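Local coordinates for protein putative polyketide cyclase (Pseudomonas putida KT2440, PDB 3F7X) that is of unknown function but, as a putative polyketide cyclase with a SnoaL-like domain, may act on a small molecule held in the pocket of its cone-shaped fold, at residues L25-Y29 with F41-L45. Numbering follows the deposited sequence.
Sequences LVNAY and FLALL. With EDO (1,2-ethanediol), chain D.
Leu25 opens the contact with its CD1 methyl, which lies 3.7 Å from CD2 of Leu44, the two side chains antiparallel alongside each other. One turn on, the other branch of Leu44 settles against the helix itself: its CD1 is 3.9 Å from CB of Ala28 and 3.4 Å from the backbone N of Tyr29, an amide already bonded to the carbonyl of Leu25. Tyr29 does most of the rest. With CG anti to the backbone N (chi1 179°), its ring lies across that of Phe41, the planes inclined at 33°. Phe41 CE1 sits over one face, toward its rim, 3.3 Å from Tyr29 CE1. CD2 of Leu45 meets the same ring at its edge. At the ring's tip, Tyr29 OH and O1 of a 1,2-ethanediol, probably from the crystallisation liquor, share a hydrogen bond (2.6 Å); His51 and Asn139 also bind the diol, consistent with a pocket of the SnoaL-like fold. A leucine in place of Tyr29 would probably leave Phe41 without its ring partner and the diol without one of its anchors. Helices 22-35 and 38-43 meet over strand 133-141, whose Ile134 touches Leu25, Tyr29 and Leu45, while Phe65 of helix 62-75 packs against Tyr29 and Leu45.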
ATOM      1  N   LEU A  25     -12.616 -13.117  -6.054  1.00 12.65           N
ATOM      2  CA  LEU A  25     -13.385 -12.047  -5.470  1.00 11.16           C
ATOM      3  C   LEU A  25     -12.746 -10.671  -5.792  1.00 10.71           C
ATOM      4  O   LEU A  25     -13.405  -9.724  -6.242  1.00 10.60           O
ATOM      5  CB  LEU A  25     -13.469 -12.274  -3.986  1.00 12.78           C
ATOM      6  CG  LEU A  25     -14.283 -11.297  -3.193  1.00 14.74           C
ATOM      7  CD1 LEU A  25     -15.704 -11.161  -3.637  1.00 19.03           C
ATOM      8  CD2 LEU A  25     -14.252 -11.665  -1.686  1.00 15.70           C
ATOM      9  N   VAL A  26     -11.432 -10.579  -5.587  1.00 10.14           N
ATOM     10  CA  VAL A  26     -10.698  -9.340  -5.865  1.00  9.53           C
ATOM     11  C   VAL A  26     -10.650  -9.086  -7.370  1.00 10.35           C
ATOM     12  O   VAL A  26     -10.788  -7.945  -7.792  1.00 10.36           O
ATOM     13  CB  VAL A  26      -9.320  -9.333  -5.174  1.00 10.83           C
ATOM     14  CG1 VAL A  26      -8.503  -8.142  -5.636  1.00 12.10           C
ATOM     15  CG2 VAL A  26      -9.508  -9.362  -3.645  1.00 11.98           C
ATOM     16  N   ASN A  27     -10.463 -10.116  -8.182  1.00 10.01           N
ATOM     17  CA  ASN A  27     -10.565  -9.922  -9.625  1.00 11.68           C
ATOM     18  C   ASN A  27     -11.941  -9.367 -10.024  1.00 11.14           C
ATOM     19  O   ASN A  27     -12.029  -8.510 -10.887  1.00 11.30           O
ATOM     20  CB  ASN A  27     -10.360 -11.217 -10.370  1.00 13.07           C
ATOM     21  CG  ASN A  27      -8.943 -11.651 -10.446  1.00 17.40           C
ATOM     22  OD1 ASN A  27      -8.045 -10.865 -10.371  1.00 21.09           O
ATOM     23  ND2 ASN A  27      -8.743 -12.970 -10.659  1.00 21.17           N
ATOM     24  N   ALA A  28     -13.005  -9.878  -9.400  1.00 10.37           N
ATOM     25  CA  ALA A  28     -14.348  -9.387  -9.695  1.00 11.58           C
ATOM     26  C   ALA A  28     -14.528  -7.928  -9.264  1.00 10.59           C
ATOM     27  O   ALA A  28     -15.178  -7.167  -9.980  1.00 11.25           O
ATOM     28  CB  ALA A  28     -15.414 -10.302  -9.018  1.00 12.08           C
ATOM     29  N   TYR A  29     -13.940  -7.564  -8.129  1.00  9.89           N
ATOM     30  CA  TYR A  29     -13.928  -6.202  -7.649  1.00  9.41           C
ATOM     31  C   TYR A  29     -13.330  -5.273  -8.665  1.00  8.91           C
ATOM     32  O   TYR A  29     -13.948  -4.266  -9.035  1.00 10.09           O
ATOM     33  CB  TYR A  29     -13.165  -6.183  -6.324  1.00 10.20           C
ATOM     34  CG  TYR A  29     -13.006  -4.846  -5.629  1.00 10.46           C
ATOM     35  CD1 TYR A  29     -13.946  -4.431  -4.687  1.00 11.62           C
ATOM     36  CD2 TYR A  29     -11.875  -4.095  -5.779  1.00 10.15           C
ATOM     37  CE1 TYR A  29     -13.774  -3.243  -3.998  1.00 11.40           C
ATOM     38  CE2 TYR A  29     -11.687  -2.904  -5.090  1.00 11.29           C
ATOM     39  CZ  TYR A  29     -12.646  -2.472  -4.208  1.00 10.74           C
ATOM     40  OH  TYR A  29     -12.503  -1.287  -3.497  1.00 11.90           O
ATOM     41  N   PHE A  41     -19.959  -4.092  -8.148  1.00  9.99           N
ATOM     42  CA  PHE A  41     -18.867  -3.676  -7.249  1.00 10.55           C
ATOM     43  C   PHE A  41     -19.331  -3.693  -5.788  1.00 10.33           C
ATOM     44  O   PHE A  41     -18.708  -4.318  -4.933  1.00 11.26           O
ATOM     45  CB  PHE A  41     -18.432  -2.271  -7.681  1.00 11.21           C
ATOM     46  CG  PHE A  41     -17.292  -1.680  -6.905  1.00 10.78           C
ATOM     47  CD1 PHE A  41     -15.967  -1.972  -7.219  1.00 11.25           C
ATOM     48  CD2 PHE A  41     -17.550  -0.822  -5.847  1.00 11.08           C
ATOM     49  CE1 PHE A  41     -14.944  -1.395  -6.485  1.00 11.85           C
ATOM     50  CE2 PHE A  41     -16.525  -0.277  -5.104  1.00 12.51           C
ATOM     51  CZ  PHE A  41     -15.226  -0.552  -5.436  1.00 12.36           C
ATOM     52  N   LEU A  42     -20.459  -3.040  -5.529  1.00 10.76           N
ATOM     53  CA  LEU A  42     -20.935  -2.898  -4.154  1.00 12.01           C
ATOM     54  C   LEU A  42     -21.434  -4.243  -3.599  1.00 12.31           C
ATOM     55  O   LEU A  42     -21.350  -4.477  -2.396  1.00 12.81           O
ATOM     56  CB  LEU A  42     -22.044  -1.851  -4.090  1.00 13.41           C
ATOM     57  CG  LEU A  42     -21.602  -0.405  -4.389  1.00 14.10           C
ATOM     58  CD1 LEU A  42     -22.826   0.493  -4.531  1.00 18.12           C
ATOM     59  CD2 LEU A  42     -20.672   0.127  -3.305  1.00 17.23           C
ATOM     60  N   ALA A  43     -21.890  -5.140  -4.471  1.00 11.61           N
ATOM     61  CA  ALA A  43     -22.395  -6.444  -4.040  1.00 12.79           C
ATOM     62  C   ALA A  43     -21.317  -7.279  -3.380  1.00 11.66           C
ATOM     63  O   ALA A  43     -21.631  -8.195  -2.612  1.00 13.54           O
ATOM     64  CB  ALA A  43     -22.996  -7.219  -5.194  1.00 14.63           C
ATOM     65  N   LEU A  44     -20.051  -7.009  -3.717  1.00 10.76           N
ATOM     66  CA  LEU A  44     -18.944  -7.789  -3.180  1.00 11.25           C
ATOM     67  C   LEU A  44     -18.538  -7.374  -1.779  1.00 11.04           C
ATOM     68  O   LEU A  44     -17.730  -8.042  -1.161  1.00 13.08           O
ATOM     69  CB  LEU A  44     -17.731  -7.600  -4.083  1.00 12.41           C
ATOM     70  CG  LEU A  44     -17.983  -8.050  -5.520  1.00 12.10           C
ATOM     71  CD1 LEU A  44     -16.817  -7.720  -6.406  1.00 15.78           C
ATOM     72  CD2 LEU A  44     -18.337  -9.533  -5.644  1.00 18.76           C
ATOM     73  N   LEU A  45     -19.067  -6.260  -1.303  1.00 11.72           N
ATOM     74  CA  LEU A  45     -18.648  -5.682  -0.038  1.00 10.70           C
ATOM     75  C   LEU A  45     -19.582  -6.056   1.097  1.00 11.00           C
ATOM     76  O   LEU A  45     -20.812  -6.156   0.933  1.00 12.80           O
ATOM     77  CB  LEU A  45     -18.674  -4.150  -0.132  1.00 12.13           C
ATOM     78  CG  LEU A  45     -17.870  -3.529  -1.292  1.00 12.48           C
ATOM     79  CD1 LEU A  45     -17.981  -2.004  -1.250  1.00 15.35           C
ATOM     80  CD2 LEU A  45     -16.418  -4.008  -1.314  1.00 16.58           C
TER
HETATM   81  C1  EDO D 135     -11.180   1.481  -4.940  1.00 17.46           C
HETATM   82  O1  EDO D 135     -10.677   0.421  -4.173  1.00 15.99           O
HETATM   83  C2  EDO D 135     -12.115   2.396  -4.112  1.00 16.63           C
HETATM   84  O2  EDO D 135     -11.430   3.004  -2.965  1.00 16.65           O